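Local coordinates for glycosyl hydrolase family 10 (Bacteroides intestinalis DSM 17393, PDB 4QPW), which is a beta-sandwich carbohydrate-binding module that binds xylo-oligosaccharide chains, part of a larger, probably xylan-degrading enzyme, at residues I54-A59 / I132-V137; K71-V76 / W105-F110; G89-R94 / H120-S125. One frame throughout, in Å; residues are numbered along the deposited sequence. Where two conformers were deposited one is given.

How the contacts relate
The three contacts run through a beta-sandwich from the sugar-binding site to the opposite sheet. Contact 1, centred about 3 Å from the middle of the chain, joins strand 54-57 of one sheet to strand 130-141 of the other. Contact 2 pairs strands 69-78 and 106-113, the former a neighbour of 130-141. Contact 3 ties the loop after strand 82-89 to strand 120-124, next to 54-57. Centres lie about 11 Å (1 and 2), 12 Å (1 and 3) and 16 Å (2 and 3) apart. Along the chain contacts 2 and 3 are nested within contact 1, their segments alternating. Contacts 1 and 3 share two bound xyloses; a third lies at contact 3. One sheet thus carries the sugar site, and contact 1 joins it to the other.

Contact 1: I54-A59 / I132-V137; sequences IQYHTA and IQIKYV. With XYP (beta-D-xylopyranose), chain B; XYP (beta-D-xylopyranose), chain C.
Gln55 OE1 accepts a hydrogen bond from O2 of the chain B xylose at 2.6 Å and a weak one from the amide of Gln124. Its NE2 donates at 3.1 Å to O4 of the chain C xylose, the glycosidic oxygen linking the two sugars, with an N-H...O angle of 162°. One amide thus grips the linkage oxygen and the adjoining O2. CG sits between the backbone N and the carbonyl carbon (chi1 64°), and the extended chain beyond it carries the amide to the glycan.

Tyr56 and Thr58 point the other way, into the sandwich, against strand 132-137. Ile134 CD1 meets the rim of the Tyr56 ring near its plane, 4.3 Å from CE2, and also touches the Thr58 methyl, with CG2 3.8 Å from CD1. Thr58 and Ile134 cross at about a right angle. Val137 meets both Thr58 and Ala59 with its two methyls: its CG2 lies 3.6 Å from Thr58 O, while its CG1 packs on Ala59 CB at 3.9 Å. Of the buried hydroxyls, Tyr56 OH bonds to Ser125 OG and Thr58 OG1 to Thr123 OG1, on or just after the neighbouring strand 120-124.

The chemistry divides segment 54-59 by face: amide hydrogen bonding turned to the sugar, and methyl and ring packing joining the two sheets of the sandwich, whose cohesion here is apolar.

Contact 2: K71-V76 / W105-F110; sequences KLKMMV and WKEYEF
Trp105, just before the strand, crosses Met75 at about a right angle. Met75 CE rests over one face of the indole, offset toward its rim, and Met75 CG comes within 3.5 Å of Trp105 CE3. The sulfur stands oblique to the six-membered ring, making a Met-aromatic contact; Trp105 NE1 bonds to Glu37. Next, Lys106 gives its backbone O to Val76 N at 3.1 Å. Glu107, its CG anti to the backbone N (chi1 -168°) and its chain extended, lays its carboxylate beside Lys73 CD. Its OE1 receives a bond from a water that in turn accepts one from Lys73 NZ, while OE2 pairs with Tyr136 OH. Tyr108 exchanges two backbone bonds with Met74, the shorter being Tyr108 N to Met74 O at 2.8 Å. Its ring presents an edge to Met74 O and Val76 O, and a second water lies between Tyr108 OH and Val76 O. Glu109, opposite Lys73 in a non-hydrogen-bonded pair, meets both neighbouring lysines. Lys71 NZ approaches OE1 at 2.8 Å from the syn side, tilted 30° out of the carboxylate plane, whereas Lys73 NZ makes a long salt bridge of 3.9 Å to OE2. Asp2 gives both lysines a second acidic partner, which probably offsets part of their charge. At the end of the segment Phe110 makes a pair of backbone bonds to Leu72, and its CD2 edge lies 4.2 Å from Leu72 CB; Phe86 meets its ring edge-to-face. Lys73, Glu107 and Glu109, with Met75, lie on one face; Leu72, Met74, Val76, Tyr108 and Phe110, with Lys106, lie on the other, which packs on strands 82-89 and 95-101: an amphipathic antiparallel strand pair of a beta-sandwich.

Contact 3: G89-R94 / H120-S125; sequences GPWSGR and HVMTQS. With XYP (beta-D-xylopyranose), chain D; XYP (beta-D-xylopyranose), chain B; XYP (beta-D-xylopyranose), chain C.
Arg94 NH2 donates to His120 NE2 at 2.9 Å; NE2 accepts at the ring's edge, and the NH2 is 9° out of the imidazole plane. The guanidinium and imidazole planes are turned 52° apart. Two backbone bonds accompany this one, both 3.0 Å: Gly89 N to His120 O, and His120 N to Gly89 O. They form an antiparallel hydrogen-bonded pair. In the second, the donor stands well above the carbonyl plane, and the same Gly89 O sits over the centre of the His120 ring. Arg94 NE adds a weak bond to that oxygen. Farther along the strand, Gln124 NE2 donates a hydrogen bond to O3 of the chain B xylose at 3.0 Å. Past Gly89, the loop makes a type I turn from Pro90 to Gly93, which brings Trp91 onto the glycan pocket of this beta-sandwich module. A flat aromatic platform under a sugar is the classic feature of carbohydrate-binding modules. One indole face carries the chain D xylose, whose C4 is 3.7 Å above the ring centre; the other receives the edge of His120, CE1 being 3.5 Å from Trp91 CE2, in an edge-to-face pair. The His120 ring is stacked on His57 as well. Met122, bent at both chi2 (57°) and chi3, curls its CE to within 3.5 Å of Trp91 CZ3, and its CB lies over the face of the Arg94 guanidinium.

Contact 1: I54-A59 / I132-V137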
# COMPACT_ATOMS: atom_id res chain seq x y z
N ILE A 54 -8.00 -6.60 6.61
CA ILE A 54 -6.73 -5.96 7.00
C ILE A 54 -6.48 -4.90 5.93
O ILE A 54 -6.11 -5.27 4.78
CB ILE A 54 -5.62 -6.90 7.15
CG1 ILE A 54 -5.95 -8.01 8.18
CG2 ILE A 54 -4.36 -6.14 7.58
CD1 ILE A 54 -4.89 -9.06 8.32
N GLN A 55 -6.82 -3.66 6.24
CA GLN A 55 -6.74 -2.55 5.23
C GLN A 55 -6.09 -1.35 5.84
O GLN A 55 -6.20 -1.09 7.06
CB GLN A 55 -8.12 -2.25 4.65
CG GLN A 55 -9.12 -1.72 5.68
CD GLN A 55 -10.45 -1.37 5.07
OE1 GLN A 55 -10.56 -1.01 3.90
NE2 GLN A 55 -11.52 -1.53 5.87
N TYR A 56 -5.33 -0.61 5.01
CA TYR A 56 -4.48 0.43 5.54
C TYR A 56 -4.12 1.37 4.41
O TYR A 56 -3.86 0.93 3.28
CB TYR A 56 -3.22 -0.20 6.20
CG TYR A 56 -2.57 -1.33 5.48
CD1 TYR A 56 -3.06 -2.66 5.62
CD2 TYR A 56 -1.51 -1.18 4.62
CE1 TYR A 56 -2.59 -3.70 4.89
CE2 TYR A 56 -0.98 -2.20 3.93
CZ TYR A 56 -1.51 -3.49 4.03
OH TYR A 56 -0.93 -4.53 3.34
N HIS A 57 -4.02 2.64 4.74
CA HIS A 57 -3.47 3.59 3.74
C HIS A 57 -1.98 3.50 3.80
O HIS A 57 -1.34 3.53 4.88
CB HIS A 57 -3.88 5.02 4.08
CG HIS A 57 -5.35 5.29 3.94
ND1 HIS A 57 -5.86 6.54 4.26
CD2 HIS A 57 -6.39 4.50 3.55
CE1 HIS A 57 -7.18 6.50 4.07
NE2 HIS A 57 -7.53 5.29 3.66
N THR A 58 -1.34 3.44 2.64
CA THR A 58 0.13 3.49 2.54
C THR A 58 0.64 4.81 2.05
O THR A 58 1.88 5.07 2.09
CB THR A 58 0.63 2.33 1.66
OG1 THR A 58 0.01 2.39 0.38
CG2 THR A 58 0.41 1.00 2.28
N ALA A 59 -0.25 5.71 1.66
CA ALA A 59 0.01 7.10 1.26
C ALA A 59 -1.35 7.82 1.34
O ALA A 59 -2.40 7.17 1.31
CB ALA A 59 0.56 7.18 -0.17
N ILE A 132 4.44 -8.66 5.26
CA ILE A 132 4.56 -7.73 4.10
C ILE A 132 5.37 -6.55 4.56
O ILE A 132 5.13 -5.96 5.63
CB ILE A 132 3.18 -7.34 3.63
CG1 ILE A 132 2.42 -8.57 3.14
CG2 ILE A 132 3.32 -6.25 2.57
CD1 ILE A 132 0.97 -8.25 2.84
N GLN A 133 6.37 -6.16 3.76
CA GLN A 133 7.17 -4.94 4.00
C GLN A 133 7.10 -4.01 2.81
O GLN A 133 7.16 -4.45 1.65
CB GLN A 133 8.59 -5.36 4.26
CG GLN A 133 8.72 -6.21 5.56
CD GLN A 133 10.17 -6.60 5.86
OE1 GLN A 133 10.96 -6.79 4.94
NE2 GLN A 133 10.50 -6.65 7.09
N ILE A 134 6.88 -2.72 3.11
CA ILE A 134 6.70 -1.67 2.08
C ILE A 134 7.71 -0.60 2.37
O ILE A 134 7.73 0.02 3.43
CB ILE A 134 5.26 -1.16 2.09
CG1 ILE A 134 4.30 -2.28 1.73
CG2 ILE A 134 5.16 0.04 1.12
CD1 ILE A 134 2.83 -1.94 1.90
N LYS A 135 8.63 -0.35 1.41
CA LYS A 135 9.70 0.60 1.63
C LYS A 135 9.30 2.08 1.32
O LYS A 135 9.78 2.96 2.02
CB LYS A 135 10.88 0.17 0.73
CG LYS A 135 12.20 0.76 0.99
CD LYS A 135 12.80 0.20 2.28
CE LYS A 135 14.21 0.75 2.55
NZ LYS A 135 14.73 0.30 3.86
N TYR A 136 8.52 2.26 0.29
CA TYR A 136 8.11 3.61 -0.15
C TYR A 136 6.96 3.48 -1.06
O TYR A 136 6.70 2.41 -1.65
CB TYR A 136 9.28 4.41 -0.83
CG TYR A 136 9.87 3.73 -2.06
CD1 TYR A 136 9.23 3.77 -3.29
CD2 TYR A 136 11.07 3.02 -1.99
CE1 TYR A 136 9.81 3.21 -4.42
CE2 TYR A 136 11.63 2.43 -3.07
CZ TYR A 136 10.97 2.49 -4.24
OH TYR A 136 11.51 1.87 -5.44
N VAL A 137 6.28 4.64 -1.24
CA VAL A 137 5.22 4.82 -2.21
C VAL A 137 5.43 6.13 -2.93
O VAL A 137 5.71 7.15 -2.26
CB VAL A 137 3.82 4.82 -1.50
CG1 VAL A 137 2.73 4.95 -2.50
CG2 VAL A 137 3.63 3.55 -0.69
C1 XYP B . -14.63 -0.80 3.38
C2 XYP B . -13.53 -1.45 2.58
C3 XYP B . -14.07 -2.03 1.28
C4 XYP B . -15.25 -2.98 1.62
C5 XYP B . -16.21 -2.27 2.50
O2 XYP B . -12.54 -0.48 2.24
O3 XYP B . -12.99 -2.74 0.60
O4 XYP B . -15.82 -3.38 0.37
O5 XYP B . -15.62 -1.85 3.72
C1 XYP C . -14.33 3.36 6.15
C2 XYP C . -14.66 2.27 7.20
C3 XYP C . -14.23 0.96 6.57
C4 XYP C . -14.72 0.78 5.18
C5 XYP C . -14.35 1.96 4.31
O2 XYP C . -14.04 2.48 8.46
O3 XYP C . -14.65 -0.17 7.39
O4 XYP C . -14.09 -0.39 4.60
O5 XYP C . -14.88 3.17 4.90

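Contact 2: K71-V76 / W105-F110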
# COMPACT_ATOMS: atom_id res chain seq x y z
N LYS A 71 1.63 7.18 -12.56
CA LYS A 71 1.97 5.86 -12.06
C LYS A 71 1.96 5.84 -10.54
O LYS A 71 2.38 6.84 -9.90
CB LYS A 71 3.40 5.43 -12.45
CG LYS A 71 3.59 5.25 -13.93
CD LYS A 71 5.04 4.90 -14.25
CE LYS A 71 5.29 4.80 -15.76
NZ LYS A 71 6.73 4.41 -16.05
N LEU A 72 1.49 4.77 -9.97
CA LEU A 72 1.78 4.42 -8.59
C LEU A 72 3.05 3.54 -8.59
O LEU A 72 3.09 2.54 -9.37
CB LEU A 72 0.62 3.61 -8.01
CG LEU A 72 0.83 2.92 -6.70
CD1 LEU A 72 1.00 3.89 -5.54
CD2 LEU A 72 -0.32 1.92 -6.41
N LYS A 73 4.02 3.85 -7.79
CA LYS A 73 5.22 3.02 -7.59
C LYS A 73 5.28 2.60 -6.18
O LYS A 73 5.13 3.46 -5.25
CB LYS A 73 6.50 3.71 -7.99
CG LYS A 73 6.53 4.16 -9.43
CD LYS A 73 7.89 4.69 -9.89
CE LYS A 73 7.87 5.03 -11.39
NZ LYS A 73 9.19 5.46 -11.87
N MET A 74 5.48 1.32 -5.88
CA MET A 74 5.65 0.83 -4.52
C MET A 74 6.73 -0.18 -4.46
O MET A 74 6.72 -1.11 -5.33
CB MET A 74 4.34 0.22 -4.09
CG MET A 74 4.20 -0.11 -2.64
SD MET A 74 2.71 -1.02 -2.17
CE MET A 74 1.59 0.18 -3.37
N MET A 75 7.61 -0.09 -3.52
CA MET A 75 8.63 -1.14 -3.30
C MET A 75 8.14 -2.04 -2.17
O MET A 75 7.87 -1.55 -1.05
CB MET A 75 9.98 -0.55 -3.05
CG MET A 75 10.99 -1.62 -2.64
SD MET A 75 12.74 -1.26 -2.89
CE MET A 75 13.38 -1.33 -1.26
N VAL A 76 8.01 -3.32 -2.47
CA VAL A 76 7.31 -4.31 -1.61
C VAL A 76 8.08 -5.61 -1.62
O VAL A 76 8.63 -6.02 -2.68
CB VAL A 76 5.91 -4.59 -2.10
CG1 VAL A 76 5.13 -5.55 -1.21
CG2 VAL A 76 5.16 -3.33 -2.38
N TRP A 105 13.23 -7.58 -2.54
CA TRP A 105 12.81 -6.15 -2.63
C TRP A 105 12.72 -5.79 -4.11
O TRP A 105 13.79 -5.82 -4.83
CB TRP A 105 13.73 -5.24 -1.94
CG TRP A 105 13.56 -5.18 -0.45
CD1 TRP A 105 14.43 -5.55 0.47
CD2 TRP A 105 12.42 -4.63 0.25
NE1 TRP A 105 13.95 -5.22 1.76
CE2 TRP A 105 12.70 -4.63 1.57
CE3 TRP A 105 11.19 -4.11 -0.17
CZ2 TRP A 105 11.79 -4.10 2.55
CZ3 TRP A 105 10.32 -3.57 0.78
CH2 TRP A 105 10.65 -3.59 2.09
N LYS A 106 11.56 -5.42 -4.61
CA LYS A 106 11.31 -5.05 -5.99
C LYS A 106 10.39 -3.84 -5.99
O LYS A 106 9.59 -3.66 -5.09
CB LYS A 106 10.65 -6.18 -6.80
CG LYS A 106 11.65 -7.38 -6.94
CD LYS A 106 11.03 -8.65 -7.47
CE LYS A 106 10.22 -8.56 -8.69
NZ LYS A 106 9.71 -9.99 -8.99
N GLU A 107 10.50 -3.03 -7.06
CA GLU A 107 9.57 -1.94 -7.29
C GLU A 107 8.49 -2.39 -8.22
O GLU A 107 8.80 -3.06 -9.25
CB GLU A 107 10.28 -0.70 -7.87
CG GLU A 107 9.40 0.54 -7.84
CD GLU A 107 10.11 1.72 -8.46
OE1 GLU A 107 10.19 1.76 -9.72
OE2 GLU A 107 10.62 2.60 -7.72
N TYR A 108 7.25 -2.11 -7.91
CA TYR A 108 6.10 -2.38 -8.73
C TYR A 108 5.52 -1.09 -9.23
O TYR A 108 5.46 -0.09 -8.44
CB TYR A 108 5.07 -3.19 -7.91
CG TYR A 108 5.61 -4.51 -7.41
CD1 TYR A 108 5.47 -5.67 -8.25
CD2 TYR A 108 6.39 -4.61 -6.31
CE1 TYR A 108 6.03 -6.88 -7.93
CE2 TYR A 108 6.94 -5.83 -5.94
CZ TYR A 108 6.76 -6.95 -6.78
OH TYR A 108 7.37 -8.16 -6.42
N GLU A 109 5.07 -1.03 -10.46
CA GLU A 109 4.45 0.15 -11.00
C GLU A 109 3.10 -0.15 -11.58
O GLU A 109 2.87 -1.21 -12.20
CB GLU A 109 5.42 1.07 -11.83
CG GLU A 109 5.95 0.57 -13.16
CD GLU A 109 6.85 1.58 -13.87
OE1 GLU A 109 6.38 1.83 -15.01
OE2 GLU A 109 7.92 2.05 -13.35
N PHE A 110 2.17 0.77 -11.43
CA PHE A 110 0.74 0.69 -11.95
C PHE A 110 0.44 1.98 -12.59
O PHE A 110 0.35 3.02 -11.93
CB PHE A 110 -0.14 0.44 -10.71
CG PHE A 110 -1.66 0.65 -10.89
CD1 PHE A 110 -2.43 -0.29 -11.57
CD2 PHE A 110 -2.30 1.73 -10.31
CE1 PHE A 110 -3.83 -0.09 -11.73
CE2 PHE A 110 -3.69 1.88 -10.43
CZ PHE A 110 -4.38 0.97 -11.10
O HOH W 1 11.28 3.58 -11.25
O HOH W 2 8.63 -8.41 -4.07

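Contact 3: G89-R94 / H120-S125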
# COMPACT_ATOMS: atom_id res chain seq x y z
N GLY A 89 -7.18 6.68 -4.86
CA GLY A 89 -8.30 7.62 -4.94
C GLY A 89 -8.91 7.83 -3.59
O GLY A 89 -8.51 7.27 -2.59
N PRO A 90 -9.94 8.72 -3.54
CA PRO A 90 -10.66 9.01 -2.35
C PRO A 90 -11.62 7.85 -1.97
O PRO A 90 -11.77 6.91 -2.66
CB PRO A 90 -11.38 10.32 -2.69
CG PRO A 90 -11.68 10.14 -4.17
CD PRO A 90 -10.46 9.45 -4.72
N TRP A 91 -12.28 8.06 -0.81
CA TRP A 91 -13.20 7.05 -0.32
C TRP A 91 -14.39 6.76 -1.33
O TRP A 91 -14.85 5.65 -1.38
CB TRP A 91 -13.82 7.49 1.03
CG TRP A 91 -12.82 7.55 2.14
CD1 TRP A 91 -12.31 8.64 2.73
CD2 TRP A 91 -12.28 6.43 2.82
NE1 TRP A 91 -11.40 8.24 3.70
CE2 TRP A 91 -11.37 6.92 3.79
CE3 TRP A 91 -12.47 5.09 2.71
CZ2 TRP A 91 -10.67 6.08 4.69
CZ3 TRP A 91 -11.66 4.26 3.56
CH2 TRP A 91 -10.80 4.82 4.53
N SER A 92 -14.70 7.73 -2.15
CA SER A 92 -15.82 7.49 -3.11
C SER A 92 -15.50 6.57 -4.19
O SER A 92 -16.45 5.97 -4.81
CB SER A 92 -16.24 8.86 -3.67
OG SER A 92 -15.32 9.48 -4.44
N GLY A 93 -14.24 6.42 -4.63
CA GLY A 93 -13.96 5.64 -5.78
C GLY A 93 -12.46 5.75 -6.15
O GLY A 93 -11.90 6.83 -6.03
N ARG A 94 -11.93 4.68 -6.66
CA ARG A 94 -10.43 4.58 -6.89
C ARG A 94 -10.12 3.90 -8.15
O ARG A 94 -10.89 3.04 -8.66
CB ARG A 94 -9.77 3.88 -5.66
CG ARG A 94 -10.18 4.41 -4.33
CD ARG A 94 -9.22 3.97 -3.23
NE ARG A 94 -9.64 4.34 -1.87
CZ ARG A 94 -10.55 3.63 -1.16
NH1 ARG A 94 -11.08 2.55 -1.64
NH2 ARG A 94 -10.90 4.06 0.01
N HIS A 120 -6.09 8.71 -1.46
CA HIS A 120 -5.07 7.93 -0.75
C HIS A 120 -4.81 6.64 -1.48
O HIS A 120 -5.44 6.31 -2.49
CB HIS A 120 -5.55 7.71 0.69
CG HIS A 120 -6.99 7.20 0.73
ND1 HIS A 120 -8.05 8.01 1.07
CD2 HIS A 120 -7.51 5.99 0.48
CE1 HIS A 120 -9.17 7.27 1.03
NE2 HIS A 120 -8.89 6.05 0.70
N VAL A 121 -3.78 5.89 -1.01
CA VAL A 121 -3.51 4.55 -1.55
C VAL A 121 -4.08 3.55 -0.56
O VAL A 121 -3.44 3.21 0.47
CB VAL A 121 -2.03 4.30 -1.85
CG1 VAL A 121 -1.84 2.91 -2.40
CG2 VAL A 121 -1.52 5.34 -2.81
N MET A 122 -5.30 3.10 -0.79
CA MET A 122 -5.92 2.06 0.04
C MET A 122 -5.25 0.76 -0.30
O MET A 122 -5.14 0.38 -1.48
CB MET A 122 -7.41 1.95 -0.35
CG MET A 122 -8.09 0.78 0.30
SD MET A 122 -8.03 0.70 2.09
CE MET A 122 -9.37 1.89 2.44
N THR A 123 -4.80 -0.01 0.71
CA THR A 123 -4.02 -1.23 0.51
C THR A 123 -4.67 -2.30 1.38
O THR A 123 -5.03 -2.05 2.55
CB THR A 123 -2.58 -0.96 0.93
OG1 THR A 123 -2.14 0.30 0.31
CG2 THR A 123 -1.66 -2.00 0.45
N GLN A 124 -4.87 -3.50 0.83
CA GLN A 124 -5.59 -4.58 1.51
C GLN A 124 -4.88 -5.91 1.35
O GLN A 124 -4.45 -6.26 0.21
CB GLN A 124 -7.02 -4.68 0.99
CG GLN A 124 -7.77 -3.37 1.08
CD GLN A 124 -9.27 -3.39 0.76
OE1 GLN A 124 -9.72 -4.32 0.10
NE2 GLN A 124 -10.03 -2.51 1.27
N SER A 125 -4.75 -6.67 2.45
CA SER A 125 -4.00 -7.91 2.45
C SER A 125 -4.55 -8.92 3.48
O SER A 125 -3.77 -9.73 3.91
CB SER A 125 -2.54 -7.59 2.63
OG SER A 125 -2.29 -6.91 3.84
O1 XYP D . -13.41 9.82 6.45
C1 XYP D . -14.03 8.58 6.71
C2 XYP D . -14.90 8.14 5.53
C3 XYP D . -15.48 6.80 5.90
C4 XYP D . -14.30 5.85 6.14
C5 XYP D . -13.55 6.31 7.34
O2 XYP D . -16.01 9.01 5.16
O3 XYP D . -16.21 6.24 4.83
O4 XYP D . -14.85 4.56 6.74
O5 XYP D . -12.98 7.64 6.95
C1 XYP B . -14.63 -0.80 3.38
C2 XYP B . -13.53 -1.45 2.58
C3 XYP B . -14.07 -2.03 1.28
C4 XYP B . -15.25 -2.98 1.62
C5 XYP B . -16.21 -2.27 2.50
O2 XYP B . -12.54 -0.48 2.24
O3 XYP B . -12.99 -2.74 0.60
O4 XYP B . -15.82 -3.38 0.37
O5 XYP B . -15.62 -1.85 3.72
C1 XYP C . -14.33 3.36 6.15
C2 XYP C . -14.66 2.27 7.20
C3 XYP C . -14.23 0.96 6.57
C4 XYP C . -14.72 0.78 5.18
C5 XYP C . -14.35 1.96 4.31
O2 XYP C . -14.04 2.48 8.46
O3 XYP C . -14.65 -0.17 7.39
O4 XYP C . -14.09 -0.39 4.60
O5 XYP C . -14.88 3.17 4.90